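Local atomic coordinates of putative aspartate aminotransferase (Thermus thermophilus, PDB entry 1IUG), a protein that probably works as a class-V, pyridoxal 5'-phosphate-dependent aminotransferase, moving amino groups between amino acids such as aspartate and 2-oxo acids. Residues A[191-196]-A[237-242]; A[42-47]-A[51-56]; A[263-268]-A[275-280]. All blocks are in the same frame, centred on the assembly; numbering follows the deposited sequence.

Contact 1: A[191-196]-A[237-242]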
loop_
_atom_site.group_PDB
_atom_site.type_symbol
_atom_site.label_atom_id
_atom_site.label_comp_id
_atom_site.label_asym_id
_atom_site.label_seq_id
_atom_site.Cartn_x
_atom_site.Cartn_y
_atom_site.Cartn_z
ATOM N N PRO A 191 0.808 9.624 0.074
ATOM C CA PRO A 191 0.936 8.443 0.938
ATOM C C PRO A 191 0.748 7.223 0.039
ATOM O O PRO A 191 0.066 7.317 -0.983
ATOM C CB PRO A 191 -0.263 8.575 1.879
ATOM C CG PRO A 191 -0.558 10.039 1.883
ATOM C CD PRO A 191 -0.367 10.427 0.452
ATOM N N GLY A 192 1.343 6.089 0.399
ATOM C CA GLY A 192 1.177 4.904 -0.421
ATOM C C GLY A 192 2.402 4.021 -0.579
ATOM O O GLY A 192 2.285 2.881 -1.023
ATOM N N LEU A 193 3.578 4.552 -0.255
ATOM C CA LEU A 193 4.813 3.780 -0.350
ATOM C C LEU A 193 5.579 3.780 0.967
ATOM O O LEU A 193 5.534 4.748 1.729
ATOM C CB LEU A 193 5.730 4.330 -1.451
ATOM C CG LEU A 193 5.268 4.304 -2.907
ATOM C CD1 LEU A 193 6.368 4.885 -3.789
ATOM C CD2 LEU A 193 4.936 2.875 -3.336
ATOM N N GLY A 194 6.241 2.659 1.237
ATOM C CA GLY A 194 7.063 2.511 2.424
ATOM C C GLY A 194 8.394 1.972 1.928
ATOM O O GLY A 194 8.431 1.265 0.913
ATOM N N PHE A 195 9.490 2.332 2.587
ATOM C CA PHE A 195 10.805 1.855 2.164
ATOM C C PHE A 195 11.589 1.187 3.290
ATOM O O PHE A 195 11.602 1.660 4.427
ATOM C CB PHE A 195 11.645 3.006 1.595
ATOM C CG PHE A 195 10.898 3.894 0.652
ATOM C CD1 PHE A 195 10.393 5.115 1.088
ATOM C CD2 PHE A 195 10.669 3.502 -0.661
ATOM C CE1 PHE A 195 9.668 5.929 0.231
ATOM C CE2 PHE A 195 9.943 4.312 -1.528
ATOM C CZ PHE A 195 9.442 5.525 -1.081
ATOM N N VAL A 196 12.224 0.072 2.960
ATOM C CA VAL A 196 13.053 -0.653 3.909
ATOM C C VAL A 196 14.461 -0.665 3.329
ATOM O O VAL A 196 14.704 -1.233 2.256
ATOM C CB VAL A 196 12.589 -2.114 4.121
ATOM C CG1 VAL A 196 13.516 -2.807 5.117
ATOM C CG2 VAL A 196 11.163 -2.153 4.636
ATOM N N LEU A 237 7.075 6.687 -9.711
ATOM C CA LEU A 237 7.478 7.697 -10.693
ATOM C C LEU A 237 7.669 9.038 -9.999
ATOM O O LEU A 237 8.642 9.752 -10.263
ATOM C CB LEU A 237 6.415 7.850 -11.783
ATOM C CG LEU A 237 6.578 7.005 -13.042
ATOM C CD1 LEU A 237 5.284 7.024 -13.852
ATOM C CD2 LEU A 237 7.750 7.540 -13.862
ATOM N N ALA A 238 6.719 9.372 -9.125
ATOM C CA ALA A 238 6.755 10.616 -8.361
ATOM C C ALA A 238 7.988 10.668 -7.447
ATOM O O ALA A 238 8.644 11.703 -7.335
ATOM C CB ALA A 238 5.470 10.766 -7.542
ATOM N N VAL A 239 8.297 9.544 -6.804
ATOM C CA VAL A 239 9.458 9.454 -5.921
ATOM C C VAL A 239 10.749 9.673 -6.715
ATOM O O VAL A 239 11.623 10.431 -6.293
ATOM C CB VAL A 239 9.513 8.077 -5.196
ATOM C CG1 VAL A 239 10.863 7.887 -4.501
ATOM C CG2 VAL A 239 8.380 7.979 -4.174
ATOM N N ALA A 240 10.850 9.023 -7.873
ATOM C CA ALA A 240 12.025 9.143 -8.733
ATOM C C ALA A 240 12.233 10.588 -9.209
ATOM O O ALA A 240 13.340 11.123 -9.123
ATOM C CB ALA A 240 11.897 8.203 -9.924
ATOM N N ALA A 241 11.154 11.215 -9.677
ATOM C CA ALA A 241 11.188 12.600 -10.156
ATOM C C ALA A 241 11.664 13.593 -9.092
ATOM O O ALA A 241 12.460 14.486 -9.384
ATOM C CB ALA A 241 9.810 13.009 -10.671
ATOM N N VAL A 242 11.169 13.446 -7.864
ATOM C CA VAL A 242 11.565 14.333 -6.773
ATOM C C VAL A 242 13.026 14.118 -6.381
ATOM O O VAL A 242 13.780 15.082 -6.230
ATOM C CB VAL A 242 10.654 14.157 -5.526
ATOM C CG1 VAL A 242 11.250 14.865 -4.321
ATOM C CG2 VAL A 242 9.272 14.722 -5.811
#
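Leu193 and Phe195 meet Val239 where helix 233-246 covers one face of the seven-stranded sheet in the large domain of this class-V aminotransferase. Their strand, 193-198, runs antiparallel to both neighbours, 52-57 and 178-182, as expected for the single reversed strand of the fold-type-I sheet. The chain between 178-182 and 193-198 carries Lys185, which holds the pyridoxal phosphate as an aldimine, although the present contact lies away from that site. The interface is small, with 92 Å² buried over both sides, and purely apolar. The backbones stay well apart, Leu193 CA and Val239 CA being 9.2 Å from each other, so side chains bridge the whole distance.

From the strand, Leu193 and Phe195 stand two residues apart and both send their CB atoms toward the helix. Leu193 is extended beyond CG, with CD1 anti to CA (chi2 -179°), and this carries CD1 to within 3.7 Å of Val239 CG2. The Phe195 ring points at Val239 head-on, the two side chains coming from opposite directions: Phe195 CZ lies 4.1 Å from Val239 CG2, and the methyl sits at the ring edge near its plane, not over a face. On the helix, Val239 turns CG1 anti to its own backbone N (chi1 169°), which directs CG2 at the sheet.

Other residues extend the apolar layer. Leu193 also touches Leu235 and Val236 of the same helix, while Ser183 OG accepts from Leu193 N. The two strand side chains touch each other as well, Leu193 CD1 being 4.1 Å from Phe195 CZ, and Val239 CG2 therefore completes a nearly equilateral triangle of carbons with these two atoms.

Contact 2: A[42-47]-A[51-56]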
loop_
_atom_site.group_PDB
_atom_site.type_symbol
_atom_site.label_atom_id
_atom_site.label_comp_id
_atom_site.label_asym_id
_atom_site.label_seq_id
_atom_site.Cartn_x
_atom_site.Cartn_y
_atom_site.Cartn_z
ATOM N N LEU A 42 18.273 5.763 -6.537
ATOM C CA LEU A 42 18.210 7.085 -5.925
ATOM C C LEU A 42 17.971 7.007 -4.409
ATOM O O LEU A 42 18.564 7.761 -3.640
ATOM C CB LEU A 42 17.135 7.933 -6.608
ATOM C CG LEU A 42 17.437 8.299 -8.066
ATOM C CD1 LEU A 42 16.230 8.967 -8.696
ATOM C CD2 LEU A 42 18.665 9.210 -8.143
ATOM N N LEU A 43 17.112 6.086 -3.985
ATOM C CA LEU A 43 16.818 5.905 -2.563
ATOM C C LEU A 43 18.068 5.382 -1.865
ATOM O O LEU A 43 18.294 5.625 -0.679
ATOM C CB LEU A 43 15.653 4.928 -2.390
ATOM C CG LEU A 43 14.275 5.521 -2.699
ATOM C CD1 LEU A 43 13.265 4.428 -3.003
ATOM C CD2 LEU A 43 13.823 6.377 -1.525
ATOM N N ARG A 44 18.871 4.666 -2.643
ATOM C CA ARG A 44 20.139 4.080 -2.228
ATOM C C ARG A 44 21.068 5.222 -1.814
ATOM O O ARG A 44 21.679 5.183 -0.745
ATOM C CB ARG A 44 20.695 3.335 -3.437
ATOM C CG ARG A 44 21.050 1.893 -3.233
ATOM C CD ARG A 44 22.141 1.695 -2.228
ATOM N NE ARG A 44 23.446 1.927 -2.851
ATOM C CZ ARG A 44 23.840 1.419 -4.021
ATOM N NH1 ARG A 44 23.037 0.634 -4.735
ATOM N NH2 ARG A 44 25.052 1.694 -4.483
ATOM N N GLU A 45 21.144 6.246 -2.661
ATOM C CA GLU A 45 21.965 7.426 -2.399
ATOM C C GLU A 45 21.379 8.233 -1.246
ATOM O O GLU A 45 22.108 8.731 -0.399
ATOM C CB GLU A 45 22.019 8.331 -3.626
ATOM C CG GLU A 45 22.751 7.774 -4.824
ATOM C CD GLU A 45 22.760 8.752 -5.992
ATOM O OE1 GLU A 45 22.826 9.980 -5.746
ATOM O OE2 GLU A 45 22.692 8.293 -7.155
ATOM N N ALA A 46 20.058 8.386 -1.247
ATOM C CA ALA A 46 19.361 9.138 -0.211
ATOM C C ALA A 46 19.612 8.564 1.180
ATOM O O ALA A 46 19.792 9.316 2.137
ATOM C CB ALA A 46 17.863 9.183 -0.507
ATOM N N PHE A 47 19.639 7.238 1.285
ATOM C CA PHE A 47 19.870 6.566 2.562
ATOM C C PHE A 47 21.347 6.466 2.955
ATOM O O PHE A 47 21.661 6.157 4.108
ATOM C CB PHE A 47 19.261 5.161 2.552
ATOM C CG PHE A 47 17.827 5.112 2.996
ATOM C CD1 PHE A 47 16.808 4.854 2.080
ATOM C CD2 PHE A 47 17.495 5.287 4.339
ATOM C CE1 PHE A 47 15.485 4.766 2.500
ATOM C CE2 PHE A 47 16.174 5.199 4.765
ATOM C CZ PHE A 47 15.168 4.939 3.847
ATOM N N GLY A 51 24.088 -0.942 0.733
ATOM C CA GLY A 51 23.118 -2.021 0.690
ATOM C C GLY A 51 22.003 -1.849 -0.322
ATOM O O GLY A 51 22.199 -1.263 -1.385
ATOM N N GLU A 52 20.820 -2.355 0.016
ATOM C CA GLU A 52 19.665 -2.286 -0.875
ATOM C C GLU A 52 18.466 -1.616 -0.222
ATOM O O GLU A 52 18.274 -1.698 0.988
ATOM C CB GLU A 52 19.243 -3.695 -1.307
ATOM C CG GLU A 52 20.322 -4.534 -1.979
ATOM C CD GLU A 52 20.667 -4.071 -3.387
ATOM O OE1 GLU A 52 19.882 -3.319 -4.003
ATOM O OE2 GLU A 52 21.737 -4.476 -3.887
ATOM N N VAL A 53 17.668 -0.941 -1.036
ATOM C CA VAL A 53 16.462 -0.292 -0.549
ATOM C C VAL A 53 15.289 -0.953 -1.263
ATOM O O VAL A 53 15.285 -1.077 -2.491
ATOM C CB VAL A 53 16.453 1.229 -0.826
ATOM C CG1 VAL A 53 15.215 1.863 -0.193
ATOM C CG2 VAL A 53 17.720 1.877 -0.272
ATOM N N LEU A 54 14.336 -1.451 -0.482
ATOM C CA LEU A 54 13.158 -2.103 -1.040
ATOM C C LEU A 54 11.945 -1.173 -0.995
ATOM O O LEU A 54 11.717 -0.480 0.000
ATOM C CB LEU A 54 12.865 -3.398 -0.279
ATOM C CG LEU A 54 13.959 -4.468 -0.374
ATOM C CD1 LEU A 54 13.627 -5.646 0.520
ATOM C CD2 LEU A 54 14.126 -4.913 -1.820
ATOM N N ILE A 55 11.205 -1.132 -2.101
ATOM C CA ILE A 55 10.008 -0.310 -2.218
ATOM C C ILE A 55 8.779 -1.178 -1.957
ATOM O O ILE A 55 8.534 -2.157 -2.669
ATOM C CB ILE A 55 9.887 0.305 -3.621
ATOM C CG1 ILE A 55 11.127 1.153 -3.929
ATOM C CG2 ILE A 55 8.603 1.125 -3.733
ATOM C CD1 ILE A 55 11.092 1.813 -5.285
ATOM N N LEU A 56 8.018 -0.822 -0.926
ATOM C CA LEU A 56 6.815 -1.568 -0.558
ATOM C C LEU A 56 5.574 -0.717 -0.767
ATOM O O LEU A 56 5.582 0.488 -0.505
ATOM C CB LEU A 56 6.882 -1.996 0.909
ATOM C CG LEU A 56 8.117 -2.770 1.385
ATOM C CD1 LEU A 56 7.948 -3.102 2.854
ATOM C CD2 LEU A 56 8.320 -4.039 0.577
HETATM O O HOH W 1 20.754 -0.929 -5.452
#
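Arg44, on the last turns of helix 30-47, reaches across Gly51 at the start of the strand that follows. Its path begins with the backbone, where Arg44 CA rests 3.8 Å from Val53 CG2. CB leads off beside the strand, with chi1 at -126°, away from any staggered position, and CG passes near Gly51 O. The chain is folded at chi2 and chi3, which brings Arg44 CD to 3.1 Å from Gly51 O, a close contact between a methylene and a carbonyl oxygen. NE makes a weak hydrogen bond to Thr49 O in the connecting turn. At the tip, Arg44 NH1 gives a weak hydrogen bond of 2.9 Å to a water lying in the guanidinium plane, and this water donates to Glu52 OE1 at 2.9 Å. The opposite charges are thus joined through solvent, while Glu52 OE1 has its direct salt bridge with Arg40 NH2.

Beside these polar groups the contact is apolar and centred on Val53, whose CB points at the helix. Val53 CG1 lies 3.8 Å from Leu43 CB, and Val53 CG2 lies 3.9 Å from Phe47 CD1. One turn of helix separates Leu43 from Phe47, so the valine fits against both at once. Further along the strand, Ile55 CG1 approaches Leu43 CD1 at 4.0 Å, the two side chains crossing at about a right angle.

The arrangement is a helix-turn-strand unit: the chain turns sharply within a few residues, and the short axes of 42-47 and 52-56 pass 7.7 Å apart at 121°. Strand 52-57 borders the large sheet within this chain, with 193-198 beside it; helix 30-47 covers one face, where helix 233-246 adjoins through Leu243, and helix 215-222 packs on Leu54 from the other.

Contact 3: A[263-268]-A[275-280]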
loop_
_atom_site.group_PDB
_atom_site.type_symbol
_atom_site.label_atom_id
_atom_site.label_comp_id
_atom_site.label_asym_id
_atom_site.label_seq_id
_atom_site.Cartn_x
_atom_site.Cartn_y
_atom_site.Cartn_z
ATOM N N LEU A 263 12.612 28.882 11.956
ATOM C CA LEU A 263 11.822 30.092 11.760
ATOM C C LEU A 263 10.529 29.988 12.572
ATOM O O LEU A 263 10.097 30.963 13.189
ATOM C CB LEU A 263 11.500 30.271 10.274
ATOM C CG LEU A 263 10.703 31.511 9.864
ATOM C CD1 LEU A 263 11.527 32.769 10.123
ATOM C CD2 LEU A 263 10.325 31.413 8.396
ATOM N N LEU A 264 9.930 28.796 12.583
ATOM C CA LEU A 264 8.691 28.555 13.324
ATOM C C LEU A 264 8.913 28.609 14.835
ATOM O O LEU A 264 8.095 29.170 15.565
ATOM C CB LEU A 264 8.081 27.209 12.933
ATOM C CG LEU A 264 7.644 27.054 11.474
ATOM C CD1 LEU A 264 7.111 25.648 11.249
ATOM C CD2 LEU A 264 6.599 28.096 11.125
ATOM N N TYR A 265 10.009 28.015 15.300
ATOM C CA TYR A 265 10.334 28.031 16.724
ATOM C C TYR A 265 10.666 29.446 17.177
ATOM O O TYR A 265 10.352 29.829 18.302
ATOM C CB TYR A 265 11.501 27.093 17.038
ATOM C CG TYR A 265 11.077 25.665 17.318
ATOM C CD1 TYR A 265 11.520 24.616 16.514
ATOM C CD2 TYR A 265 10.242 25.362 18.398
ATOM C CE1 TYR A 265 11.150 23.306 16.776
ATOM C CE2 TYR A 265 9.862 24.050 18.670
ATOM C CZ TYR A 265 10.321 23.027 17.854
ATOM O OH TYR A 265 9.947 21.727 18.106
ATOM N N GLY A 266 11.277 30.225 16.285
ATOM C CA GLY A 266 11.624 31.599 16.611
ATOM C C GLY A 266 10.383 32.427 16.898
ATOM O O GLY A 266 10.324 33.147 17.892
ATOM N N VAL A 267 9.376 32.294 16.039
ATOM C CA VAL A 267 8.117 33.022 16.185
ATOM C C VAL A 267 7.361 32.610 17.447
ATOM O O VAL A 267 6.838 33.462 18.169
ATOM C CB VAL A 267 7.208 32.808 14.954
ATOM C CG1 VAL A 267 5.849 33.457 15.171
ATOM C CG2 VAL A 267 7.875 33.376 13.711
ATOM N N GLY A 268 7.302 31.306 17.704
ATOM C CA GLY A 268 6.606 30.805 18.877
ATOM C C GLY A 268 7.247 31.230 20.186
ATOM O O GLY A 268 6.552 31.627 21.122
ATOM N N PRO A 275 8.763 25.223 23.868
ATOM C CA PRO A 275 9.046 24.074 22.997
ATOM C C PRO A 275 8.897 22.763 23.767
ATOM O O PRO A 275 9.164 22.707 24.967
ATOM C CB PRO A 275 10.505 24.302 22.598
ATOM C CG PRO A 275 10.625 25.782 22.602
ATOM C CD PRO A 275 9.904 26.156 23.874
ATOM N N VAL A 276 8.477 21.712 23.072
ATOM C CA VAL A 276 8.296 20.404 23.696
ATOM C C VAL A 276 9.587 19.587 23.829
ATOM O O VAL A 276 9.887 19.080 24.908
ATOM C CB VAL A 276 7.218 19.572 22.956
ATOM C CG1 VAL A 276 7.080 18.195 23.580
ATOM C CG2 VAL A 276 5.892 20.298 22.990
ATOM N N PRO A 277 10.374 19.462 22.743
ATOM C CA PRO A 277 11.620 18.686 22.807
ATOM C C PRO A 277 12.866 19.451 23.268
ATOM O O PRO A 277 12.873 20.680 23.317
ATOM C CB PRO A 277 11.778 18.218 21.367
ATOM C CG PRO A 277 11.335 19.432 20.604
ATOM C CD PRO A 277 10.093 19.882 21.353
ATOM N N LYS A 278 13.909 18.698 23.619
ATOM C CA LYS A 278 15.196 19.257 24.045
ATOM C C LYS A 278 16.079 19.275 22.798
ATOM O O LYS A 278 16.842 20.210 22.569
ATOM C CB LYS A 278 15.863 18.365 25.103
ATOM C CG LYS A 278 15.026 18.059 26.338
ATOM C CD LYS A 278 14.637 19.330 27.093
ATOM C CE LYS A 278 13.800 19.030 28.343
ATOM N NZ LYS A 278 13.546 17.573 28.565
ATOM N N ARG A 279 15.989 18.190 22.031
ATOM C CA ARG A 279 16.719 18.010 20.782
ATOM C C ARG A 279 15.709 18.279 19.678
ATOM O O ARG A 279 14.667 17.625 19.607
ATOM C CB ARG A 279 17.219 16.572 20.681
ATOM C CG ARG A 279 18.588 16.315 21.280
ATOM C CD ARG A 279 19.660 17.140 20.597
ATOM N NE ARG A 279 20.901 16.381 20.440
ATOM C CZ ARG A 279 21.090 15.425 19.533
ATOM N NH1 ARG A 279 20.120 15.091 18.688
ATOM N NH2 ARG A 279 22.266 14.816 19.454
ATOM N N PHE A 280 16.033 19.216 18.799
ATOM C CA PHE A 280 15.112 19.593 17.741
ATOM C C PHE A 280 15.276 18.916 16.389
ATOM O O PHE A 280 16.358 18.916 15.802
ATOM C CB PHE A 280 15.123 21.114 17.567
ATOM C CG PHE A 280 14.865 21.865 18.841
ATOM C CD1 PHE A 280 15.895 22.080 19.756
ATOM C CD2 PHE A 280 13.592 22.327 19.144
ATOM C CE1 PHE A 280 15.655 22.743 20.959
ATOM C CE2 PHE A 280 13.339 22.992 20.340
ATOM C CZ PHE A 280 14.372 23.200 21.251
#
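Tyr265 of helix 250-270 and Phe280 form a T-shaped aromatic pair in the C-terminal part of the chain. The Phe280 edge points at one Tyr265 face: planes meet at 79°, ring centroids lie 5.0 Å apart, and Phe280 CD2 stands 3.5 Å from Tyr265 CE1, offset toward the rim of the ring. Phe280 CG lies anti to its carbonyl carbon (chi1 -53°), which turns the ring back toward the helix.

The aliphatic contact is that of Pro275, whose CB approaches Tyr265 CE2 at 4.0 Å. Pro277 meets the polar end instead: Pro277 CG lies against Tyr265 OH at 3.7 Å, in van der Waals contact.

The polar component lies beyond the two segments, where Tyr265 OH is hydrogen-bonded to Ala286 N and joins the helix to strand 285-288. The tyrosine side chain is also about 7 Å from that of Arg322, a predicted substrate-binding residue. A leucine at Tyr265 would probably leave the Phe280 edge without its aromatic face and Ala286 N without this acceptor.

One tyrosine thus serves two chemistries: its ring meets Pro275 and Phe280, while its hydroxyl has its partner in Ala286 N, and together these holds would probably fix the rotation of the ring.

Contacts 1 and 2 share one sheet, and contact 3 belongs to another part of the chain. In the first two, strands 193-198 and 52-57 are neighbours: Gly194 O and Leu56 N probably hydrogen-bond at 2.8 Å, and Phe195 CD2 packs 3.6 Å from Leu43 CD1. Their centres are 10 Å apart. Contact 1 is wholly buried and aliphatic apart from one ring, whereas contact 2 adds partly exposed, water-bridged charges to a buried core. Contact 3, its centre about 29 Å from that of contact 1 and 31 Å from that of contact 2, lies on the opposite side of the chain's centre; mostly buried but with Phe280 exposed, it depends on aromatic and proline groups of 275-280.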